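O-succinylhomoserine sulfhydrylase (Mycobacterium tuberculosis, PDB 3NDN) probably catalyses the pyridoxal-phosphate-dependent formation of L-homocysteine from O-succinyl-L-homoserine and hydrogen sulfide, a step of methionine biosynthesis. Local coordinates at residues Q27-L37 / V85-I93; A47-Y56 / H72-T82. All blocks are in the same frame, centred on the assembly; numbering follows the deposited sequence.

Helix 81-94 is the element the two contacts share. Contact 1 sets its middle and last turns against helix 27-33 and the glycine-rich turn after it, and contact 2 ties its first turn and the loop leading into it to the irregular segment 47-56. Their centres lie about 20 Å apart, and those of contacts 1 and 2 are about 18 Å and 27 Å from the centre of the chain. Contact 2 is the one that reaches an active site: Y75 OH and R77 NE hydrogen-bond to the pyridoxal phosphate-lysine of the fourth subunit. Contact 1 faces the second subunit instead, where R33 forms salt bridges to D355 and E400 of that chain.

Contact 1: residues Q27-L37 / V85-I93; sequences QATVGVRGGML and VFEERLRLI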
loop_
_atom_site.group_PDB
_atom_site.type_symbol
_atom_site.label_atom_id
_atom_site.label_comp_id
_atom_site.label_asym_id
_atom_site.label_seq_id
_atom_site.Cartn_x
_atom_site.Cartn_y
_atom_site.Cartn_z
ATOM N N GLN A 27 29.201 -4.634 4.311
ATOM C CA GLN A 27 27.856 -5.255 4.340
ATOM C C GLN A 27 26.760 -4.257 4.776
ATOM O O GLN A 27 25.663 -4.266 4.225
ATOM C CB GLN A 27 27.853 -6.496 5.255
ATOM C CG GLN A 27 26.803 -7.591 4.909
ATOM C CD GLN A 27 26.806 -8.784 5.881
ATOM O OE1 GLN A 27 26.934 -8.613 7.095
ATOM N NE2 GLN A 27 26.636 -9.996 5.344
ATOM N N ALA A 28 27.077 -3.371 5.723
ATOM C CA ALA A 28 26.112 -2.360 6.200
ATOM C C ALA A 28 25.750 -1.362 5.102
ATOM O O ALA A 28 24.583 -1.033 4.899
ATOM C CB ALA A 28 26.651 -1.626 7.417
ATOM N N THR A 29 26.768 -0.869 4.407
ATOM C CA THR A 29 26.594 0.077 3.306
ATOM C C THR A 29 25.763 -0.469 2.121
ATOM O O THR A 29 24.890 0.248 1.587
ATOM C CB THR A 29 27.970 0.599 2.850
ATOM O OG1 THR A 29 28.604 1.251 3.950
ATOM C CG2 THR A 29 27.841 1.572 1.721
ATOM N N VAL A 30 26.004 -1.721 1.707
ATOM C CA VAL A 30 25.215 -2.303 0.605
ATOM C C VAL A 30 23.752 -2.523 0.987
ATOM O O VAL A 30 22.875 -2.490 0.121
ATOM C CB VAL A 30 25.812 -3.643 -0.021
ATOM C CG1 VAL A 30 27.243 -3.433 -0.565
ATOM C CG2 VAL A 30 25.761 -4.790 0.958
ATOM N N GLY A 31 23.485 -2.787 2.271
ATOM C CA GLY A 31 22.099 -2.930 2.724
ATOM C C GLY A 31 21.297 -1.634 2.630
ATOM O O GLY A 31 20.083 -1.660 2.396
ATOM N N VAL A 32 21.966 -0.493 2.806
ATOM C CA VAL A 32 21.293 0.804 2.698
ATOM C C VAL A 32 21.004 1.230 1.245
ATOM O O VAL A 32 19.937 1.787 0.959
ATOM C CB VAL A 32 22.088 1.924 3.452
ATOM C CG1 VAL A 32 21.462 3.301 3.242
ATOM C CG2 VAL A 32 22.177 1.590 4.975
ATOM N N ARG A 33 21.946 1.001 0.333
ATOM C CA ARG A 33 21.812 1.584 -1.024
ATOM C C ARG A 33 22.246 0.689 -2.201
ATOM O O ARG A 33 22.391 1.169 -3.338
ATOM C CB ARG A 33 22.480 2.993 -1.096
ATOM C CG ARG A 33 23.751 3.174 -0.266
ATOM C CD ARG A 33 24.557 4.453 -0.598
ATOM N NE ARG A 33 24.024 5.734 -0.098
ATOM C CZ ARG A 33 23.353 6.612 -0.840
ATOM N NH1 ARG A 33 23.118 6.349 -2.118
ATOM N NH2 ARG A 33 22.928 7.772 -0.314
ATOM N N GLY A 34 22.437 -0.601 -1.945
ATOM C CA GLY A 34 22.726 -1.575 -3.011
ATOM C C GLY A 34 21.542 -1.952 -3.911
ATOM O O GLY A 34 20.383 -2.016 -3.463
ATOM N N GLY A 35 21.841 -2.163 -5.192
ATOM C CA GLY A 35 20.884 -2.724 -6.156
ATOM C C GLY A 35 19.771 -1.826 -6.678
ATOM O O GLY A 35 18.781 -2.324 -7.242
ATOM N N MET A 36 19.917 -0.509 -6.508
ATOM C CA MET A 36 18.862 0.436 -6.908
ATOM C C MET A 36 18.856 0.656 -8.404
ATOM O O MET A 36 19.895 0.547 -9.044
ATOM C CB MET A 36 19.065 1.799 -6.234
ATOM C CG MET A 36 19.077 1.757 -4.727
ATOM S SD MET A 36 19.004 3.416 -4.030
ATOM C CE MET A 36 20.624 4.086 -4.406
ATOM N N LEU A 37 17.678 0.974 -8.937
ATOM C CA LEU A 37 17.471 1.323 -10.358
ATOM C C LEU A 37 16.525 2.544 -10.471
ATOM O O LEU A 37 15.315 2.382 -10.709
ATOM C CB LEU A 37 16.827 0.125 -11.068
ATOM C CG LEU A 37 17.627 -1.121 -11.465
ATOM C CD1 LEU A 37 16.737 -2.370 -11.348
ATOM C CD2 LEU A 37 18.170 -0.957 -12.882
ATOM N N VAL A 85 15.106 -5.167 -7.426
ATOM C CA VAL A 85 15.858 -4.402 -6.431
ATOM C C VAL A 85 15.984 -5.221 -5.123
ATOM O O VAL A 85 17.073 -5.282 -4.548
ATOM C CB VAL A 85 15.214 -2.995 -6.147
ATOM C CG1 VAL A 85 15.942 -2.256 -5.017
ATOM C CG2 VAL A 85 15.184 -2.120 -7.432
ATOM N N PHE A 86 14.900 -5.892 -4.699
ATOM C CA PHE A 86 14.956 -6.771 -3.496
ATOM C C PHE A 86 15.970 -7.930 -3.703
ATOM O O PHE A 86 16.790 -8.208 -2.807
ATOM C CB PHE A 86 13.564 -7.370 -3.134
ATOM C CG PHE A 86 13.635 -8.522 -2.162
ATOM C CD1 PHE A 86 13.962 -8.303 -0.829
ATOM C CD2 PHE A 86 13.404 -9.844 -2.596
ATOM C CE1 PHE A 86 14.056 -9.367 0.068
ATOM C CE2 PHE A 86 13.500 -10.908 -1.713
ATOM C CZ PHE A 86 13.832 -10.682 -0.379
ATOM N N GLU A 87 15.871 -8.595 -4.855
ATOM C CA GLU A 87 16.740 -9.744 -5.225
ATOM C C GLU A 87 18.221 -9.332 -5.207
ATOM O O GLU A 87 19.068 -10.043 -4.646
ATOM C CB GLU A 87 16.388 -10.300 -6.609
ATOM C CG GLU A 87 15.093 -11.137 -6.699
ATOM C CD GLU A 87 14.625 -11.420 -8.137
ATOM O OE1 GLU A 87 15.080 -10.712 -9.077
ATOM O OE2 GLU A 87 13.782 -12.353 -8.341
ATOM N N GLU A 88 18.529 -8.188 -5.811
ATOM C CA GLU A 88 19.932 -7.755 -5.909
ATOM C C GLU A 88 20.517 -7.253 -4.595
ATOM O O GLU A 88 21.693 -7.514 -4.284
ATOM C CB GLU A 88 20.113 -6.740 -7.042
ATOM C CG GLU A 88 21.548 -6.216 -7.210
ATOM C CD GLU A 88 22.480 -7.171 -7.951
ATOM O OE1 GLU A 88 22.055 -8.309 -8.307
ATOM O OE2 GLU A 88 23.653 -6.762 -8.187
ATOM N N ARG A 89 19.714 -6.533 -3.806
ATOM C CA ARG A 89 20.149 -6.094 -2.476
ATOM C C ARG A 89 20.494 -7.286 -1.561
ATOM O O ARG A 89 21.547 -7.289 -0.909
ATOM C CB ARG A 89 19.103 -5.145 -1.828
ATOM C CG ARG A 89 19.531 -4.518 -0.482
ATOM C CD ARG A 89 18.599 -3.335 -0.085
ATOM N NE ARG A 89 18.752 -2.203 -1.009
ATOM C CZ ARG A 89 18.104 -1.035 -0.916
ATOM N NH1 ARG A 89 18.340 -0.081 -1.819
ATOM N NH2 ARG A 89 17.213 -0.820 0.054
ATOM N N LEU A 90 19.633 -8.314 -1.530
ATOM C CA LEU A 90 19.909 -9.509 -0.722
ATOM C C LEU A 90 21.136 -10.277 -1.274
ATOM O O LEU A 90 21.954 -10.772 -0.502
ATOM C CB LEU A 90 18.663 -10.448 -0.650
ATOM C CG LEU A 90 18.744 -11.733 0.200
ATOM C CD1 LEU A 90 19.162 -11.481 1.662
ATOM C CD2 LEU A 90 17.436 -12.586 0.116
ATOM N N ARG A 91 21.265 -10.347 -2.597
ATOM C CA ARG A 91 22.402 -11.032 -3.249
ATOM C C ARG A 91 23.731 -10.351 -2.859
ATOM O O ARG A 91 24.729 -11.031 -2.569
ATOM C CB ARG A 91 22.240 -11.043 -4.787
ATOM C CG ARG A 91 23.284 -11.941 -5.552
ATOM C CD ARG A 91 23.443 -11.536 -7.053
ATOM N NE ARG A 91 23.978 -10.179 -7.239
ATOM C CZ ARG A 91 25.214 -9.776 -6.920
ATOM N NH1 ARG A 91 26.099 -10.610 -6.356
ATOM N NH2 ARG A 91 25.568 -8.508 -7.143
ATOM N N LEU A 92 23.724 -9.019 -2.832
ATOM C CA LEU A 92 24.901 -8.222 -2.422
ATOM C C LEU A 92 25.286 -8.476 -0.971
ATOM O O LEU A 92 26.469 -8.681 -0.688
ATOM C CB LEU A 92 24.688 -6.716 -2.645
ATOM C CG LEU A 92 24.803 -6.254 -4.116
ATOM C CD1 LEU A 92 24.130 -4.893 -4.339
ATOM C CD2 LEU A 92 26.274 -6.210 -4.570
ATOM N N ILE A 93 24.300 -8.464 -0.070
ATOM C CA ILE A 93 24.537 -8.760 1.378
ATOM C C ILE A 93 25.153 -10.154 1.609
ATOM O O ILE A 93 26.063 -10.328 2.449
ATOM C CB ILE A 93 23.225 -8.571 2.207
ATOM C CG1 ILE A 93 22.836 -7.078 2.259
ATOM C CG2 ILE A 93 23.346 -9.170 3.639
ATOM C CD1 ILE A 93 21.426 -6.804 2.827
#
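R89 leaves helix 81-94 with CG trans to its backbone N (chi1 -174°) and bends at chi3 (-67°), which brings its guanidinium edge against G34 O. This is an antiparallel helix pair: the axes of 27-33 and 85-93 approach to 8.9 Å, at 178° between their directions. R89 grips the one carbonyl oxygen side-on, NE at 3.0 Å from G34 O, in the carbonyl plane on a lone pair, and NH1 at 3.3 Å from G34 O, tilted out of that plane and more bent. Beyond this, NH1 makes a salt bridge to E46 and NH2 another to E275, so the guanidinium is held on several sides. At the other end of the pair the extended Q27 chain sends NE2 3.0 Å to I93 O, a nearly straight bond to a carbonyl in the last turn of helix 81-94. Between the two polar grips V30 packs apolarly, its CG2 3.9 Å from I93 CG1. The glycines let the turn lie close: G34 CA meets the L92 CD1 methyl, and G35, with its positive phi, sets CA 3.7 Å from E88 CG. G31 O is buried here without a hydrogen-bond partner, and R89 CD lies 3.3 Å from that oxygen.

Contact 2: residues A47-Y56 / H72-T82; sequences AMYLTSGYVY and HYVYSRYGNPT
S76 makes the shortest polar links across this contact, with OG donating to T51 O at 2.7 Å and the backbone N donating to S52 O at 2.9 Å, two successive carbonyls gripped by one residue. Next to it N80, whose trans chi1 (170°) swings its amide toward 47-56, gives an N-H from ND2 to Y49 O at 3.0 Å, lying in the carbonyl plane. The same ND2 also donates to S76 OG. N80 is the N-cap of helix 81-94: its OD1 takes a hydrogen bond from V83 N and a weak one from T82 N, so both ends of the amide are used and its orientation is fixed. In the first turn of the helix, T82 OG1 links two backbone groups of 47-56, donating to A47 O at 3.0 Å while accepting from Y49 N at 3.0 Å.

Outside these bonds the aromatic residues take over. Y73 CB sits over the centre of the Y54 ring, 3.6 Å from its centroid, a CH-pi contact almost along the ring normal, while P81 CD covers a face of the Y73 ring. P81 CG also packs against Y49 CD2, at 3.8 Å. Y56 CD1 lies over one face of H72, whose NE2 hydrogen-bonds to E42 of the third subunit.

Backbone groups of a segment without regular structure are thus met by S76, N80 and T82, mostly through their side chains. These bonds are consistent with a well-defined path for 76-82, and from the same segment Y75 and R77 hydrogen-bond to the cofactor-lysine of the fourth subunit.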
loop_
_atom_site.group_PDB
_atom_site.type_symbol
_atom_site.label_atom_id
_atom_site.label_comp_id
_atom_site.label_asym_id
_atom_site.label_seq_id
_atom_site.Cartn_x
_atom_site.Cartn_y
_atom_site.Cartn_z
ATOM N N ALA A 47 11.159 3.168 -5.962
ATOM C CA ALA A 47 9.825 3.176 -6.572
ATOM C C ALA A 47 9.120 1.809 -6.569
ATOM O O ALA A 47 9.781 0.758 -6.622
ATOM C CB ALA A 47 9.927 3.699 -8.013
ATOM N N MET A 48 7.783 1.832 -6.532
ATOM C CA MET A 48 6.955 0.592 -6.544
ATOM C C MET A 48 6.168 0.478 -7.854
ATOM O O MET A 48 5.281 1.293 -8.103
ATOM C CB MET A 48 5.973 0.611 -5.364
ATOM C CG MET A 48 5.231 -0.714 -5.116
ATOM S SD MET A 48 3.775 -0.507 -4.054
ATOM C CE MET A 48 4.524 -0.308 -2.437
ATOM N N TYR A 49 6.465 -0.560 -8.646
ATOM C CA TYR A 49 5.837 -0.780 -9.953
ATOM C C TYR A 49 4.748 -1.856 -9.893
ATOM O O TYR A 49 4.981 -3.027 -10.232
ATOM C CB TYR A 49 6.888 -1.069 -11.066
ATOM C CG TYR A 49 7.847 0.098 -11.337
ATOM C CD1 TYR A 49 7.520 1.091 -12.269
ATOM C CD2 TYR A 49 9.071 0.206 -10.666
ATOM C CE1 TYR A 49 8.380 2.180 -12.501
ATOM C CE2 TYR A 49 9.942 1.292 -10.890
ATOM C CZ TYR A 49 9.587 2.265 -11.831
ATOM O OH TYR A 49 10.412 3.353 -12.092
ATOM N N LEU A 50 3.555 -1.436 -9.469
ATOM C CA LEU A 50 2.388 -2.334 -9.416
ATOM C C LEU A 50 1.815 -2.474 -10.823
ATOM O O LEU A 50 0.875 -1.774 -11.199
ATOM C CB LEU A 50 1.321 -1.829 -8.427
ATOM C CG LEU A 50 1.737 -1.734 -6.948
ATOM C CD1 LEU A 50 0.604 -1.242 -6.038
ATOM C CD2 LEU A 50 2.273 -3.079 -6.460
ATOM N N THR A 51 2.405 -3.399 -11.586
ATOM C CA THR A 51 1.962 -3.735 -12.929
ATOM C C THR A 51 2.191 -5.238 -13.131
ATOM O O THR A 51 3.210 -5.796 -12.649
ATOM C CB THR A 51 2.715 -2.915 -14.016
ATOM O OG1 THR A 51 2.030 -3.036 -15.265
ATOM C CG2 THR A 51 4.188 -3.397 -14.191
ATOM N N SER A 52 1.252 -5.898 -13.810
ATOM C CA SER A 52 1.484 -7.286 -14.231
ATOM C C SER A 52 2.170 -7.394 -15.609
ATOM O O SER A 52 2.965 -8.324 -15.829
ATOM C CB SER A 52 0.182 -8.115 -14.190
ATOM O OG SER A 52 -0.831 -7.545 -15.021
ATOM N N GLY A 53 1.861 -6.458 -16.517
ATOM C CA GLY A 53 2.378 -6.459 -17.908
ATOM C C GLY A 53 3.192 -5.229 -18.281
ATOM O O GLY A 53 3.299 -4.291 -17.474
ATOM N N TYR A 54 3.742 -5.224 -19.514
ATOM C CA TYR A 54 4.596 -4.148 -20.051
ATOM C C TYR A 54 4.195 -3.876 -21.522
ATOM O O TYR A 54 3.530 -4.708 -22.155
ATOM C CB TYR A 54 6.108 -4.497 -19.922
ATOM C CG TYR A 54 6.452 -4.855 -18.474
ATOM C CD1 TYR A 54 6.931 -3.881 -17.587
ATOM C CD2 TYR A 54 6.195 -6.129 -17.980
ATOM C CE1 TYR A 54 7.168 -4.193 -16.223
ATOM C CE2 TYR A 54 6.419 -6.450 -16.620
ATOM C CZ TYR A 54 6.924 -5.469 -15.757
ATOM O OH TYR A 54 7.148 -5.777 -14.417
ATOM N N VAL A 55 4.571 -2.714 -22.038
ATOM C CA VAL A 55 4.281 -2.351 -23.435
ATOM C C VAL A 55 5.571 -2.239 -24.269
ATOM O O VAL A 55 6.675 -2.120 -23.704
ATOM C CB VAL A 55 3.439 -1.038 -23.517
ATOM C CG1 VAL A 55 2.107 -1.207 -22.775
ATOM C CG2 VAL A 55 4.228 0.175 -22.962
ATOM N N TYR A 56 5.445 -2.264 -25.602
ATOM C CA TYR A 56 6.610 -2.213 -26.498
ATOM C C TYR A 56 6.423 -1.138 -27.573
ATOM O O TYR A 56 5.303 -0.907 -28.028
ATOM C CB TYR A 56 6.851 -3.585 -27.170
ATOM C CG TYR A 56 6.745 -4.758 -26.221
ATOM C CD1 TYR A 56 7.797 -5.073 -25.351
ATOM C CD2 TYR A 56 5.584 -5.533 -26.160
ATOM C CE1 TYR A 56 7.704 -6.124 -24.452
ATOM C CE2 TYR A 56 5.479 -6.600 -25.257
ATOM C CZ TYR A 56 6.544 -6.894 -24.413
ATOM O OH TYR A 56 6.460 -7.936 -23.498
ATOM N N HIS A 72 14.433 -6.138 -21.804
ATOM C CA HIS A 72 13.101 -5.538 -21.577
ATOM C C HIS A 72 12.231 -6.470 -20.717
ATOM O O HIS A 72 12.248 -7.693 -20.905
ATOM C CB HIS A 72 12.441 -5.329 -22.954
ATOM C CG HIS A 72 11.305 -4.345 -22.974
ATOM N ND1 HIS A 72 10.139 -4.531 -22.261
ATOM C CD2 HIS A 72 11.127 -3.206 -23.693
ATOM C CE1 HIS A 72 9.312 -3.526 -22.503
ATOM N NE2 HIS A 72 9.887 -2.710 -23.371
ATOM N N TYR A 73 11.475 -5.910 -19.773
ATOM C CA TYR A 73 10.595 -6.736 -18.934
ATOM C C TYR A 73 9.413 -7.283 -19.744
ATOM O O TYR A 73 9.012 -6.665 -20.741
ATOM C CB TYR A 73 10.121 -5.958 -17.697
ATOM C CG TYR A 73 11.182 -5.846 -16.617
ATOM C CD1 TYR A 73 11.355 -6.871 -15.675
ATOM C CD2 TYR A 73 12.024 -4.711 -16.537
ATOM C CE1 TYR A 73 12.332 -6.784 -14.684
ATOM C CE2 TYR A 73 13.014 -4.613 -15.539
ATOM C CZ TYR A 73 13.155 -5.645 -14.615
ATOM O OH TYR A 73 14.113 -5.589 -13.624
ATOM N N VAL A 74 8.856 -8.428 -19.327
ATOM C CA VAL A 74 7.788 -9.103 -20.116
ATOM C C VAL A 74 6.514 -9.405 -19.315
ATOM O O VAL A 74 5.408 -9.128 -19.782
ATOM C CB VAL A 74 8.313 -10.422 -20.800
ATOM C CG1 VAL A 74 7.182 -11.213 -21.454
ATOM C CG2 VAL A 74 9.389 -10.101 -21.824
ATOM N N TYR A 75 6.655 -9.977 -18.120
ATOM C CA TYR A 75 5.497 -10.319 -17.298
ATOM C C TYR A 75 5.951 -10.525 -15.857
ATOM O O TYR A 75 6.957 -11.199 -15.609
ATOM C CB TYR A 75 4.812 -11.597 -17.822
ATOM C CG TYR A 75 3.413 -11.845 -17.272
ATOM C CD1 TYR A 75 3.164 -12.906 -16.395
ATOM C CD2 TYR A 75 2.338 -11.026 -17.642
ATOM C CE1 TYR A 75 1.868 -13.152 -15.885
ATOM C CE2 TYR A 75 1.035 -11.259 -17.143
ATOM C CZ TYR A 75 0.811 -12.316 -16.263
ATOM O OH TYR A 75 -0.459 -12.547 -15.773
ATOM N N SER A 76 5.203 -9.946 -14.924
ATOM C CA SER A 76 5.595 -9.904 -13.510
ATOM C C SER A 76 5.649 -11.230 -12.754
ATOM O O SER A 76 6.309 -11.299 -11.702
ATOM C CB SER A 76 4.760 -8.870 -12.740
ATOM O OG SER A 76 5.157 -7.551 -13.088
ATOM N N ARG A 77 4.991 -12.285 -13.263
ATOM C CA ARG A 77 5.130 -13.604 -12.642
ATOM C C ARG A 77 6.595 -14.035 -12.561
ATOM O O ARG A 77 6.981 -14.722 -11.608
ATOM C CB ARG A 77 4.298 -14.705 -13.345
ATOM C CG ARG A 77 3.902 -15.871 -12.412
ATOM C CD ARG A 77 3.351 -17.128 -13.143
ATOM N NE ARG A 77 2.337 -16.813 -14.157
ATOM C CZ ARG A 77 2.553 -16.844 -15.471
ATOM N NH1 ARG A 77 1.568 -16.534 -16.313
ATOM N NH2 ARG A 77 3.747 -17.197 -15.946
ATOM N N TYR A 78 7.417 -13.638 -13.525
ATOM C CA TYR A 78 8.837 -14.006 -13.442
ATOM C C TYR A 78 9.884 -12.898 -13.557
ATOM O O TYR A 78 11.075 -13.187 -13.530
ATOM C CB TYR A 78 9.177 -15.132 -14.406
ATOM C CG TYR A 78 8.730 -14.880 -15.821
ATOM C CD1 TYR A 78 7.481 -15.332 -16.262
ATOM C CD2 TYR A 78 9.554 -14.229 -16.732
ATOM C CE1 TYR A 78 7.068 -15.128 -17.559
ATOM C CE2 TYR A 78 9.140 -14.020 -18.051
ATOM C CZ TYR A 78 7.897 -14.475 -18.449
ATOM O OH TYR A 78 7.454 -14.275 -19.743
ATOM N N GLY A 79 9.452 -11.650 -13.664
ATOM C CA GLY A 79 10.382 -10.507 -13.563
ATOM C C GLY A 79 9.639 -9.187 -13.422
ATOM O O GLY A 79 8.701 -8.929 -14.175
ATOM N N ASN A 80 10.078 -8.355 -12.476
ATOM C CA ASN A 80 9.477 -7.032 -12.177
ATOM C C ASN A 80 10.581 -6.076 -11.641
ATOM O O ASN A 80 11.449 -6.510 -10.872
ATOM C CB ASN A 80 8.320 -7.213 -11.170
ATOM C CG ASN A 80 7.792 -5.880 -10.597
ATOM O OD1 ASN A 80 8.417 -5.283 -9.722
ATOM N ND2 ASN A 80 6.613 -5.435 -11.078
ATOM N N PRO A 81 10.561 -4.783 -12.025
ATOM C CA PRO A 81 11.676 -3.912 -11.569
ATOM C C PRO A 81 11.847 -3.722 -10.040
ATOM O O PRO A 81 12.990 -3.652 -9.563
ATOM C CB PRO A 81 11.413 -2.582 -12.275
ATOM C CG PRO A 81 10.041 -2.688 -12.883
ATOM C CD PRO A 81 9.766 -4.140 -13.090
ATOM N N THR A 82 10.743 -3.614 -9.294
ATOM C CA THR A 82 10.806 -3.554 -7.818
ATOM C C THR A 82 11.297 -4.884 -7.201
ATOM O O THR A 82 12.141 -4.894 -6.279
ATOM C CB THR A 82 9.430 -3.117 -7.232
ATOM O OG1 THR A 82 9.023 -1.893 -7.850
ATOM C CG2 THR A 82 9.471 -2.935 -5.722
HETATM O O HOH W 1 2.990 -8.315 -20.546
#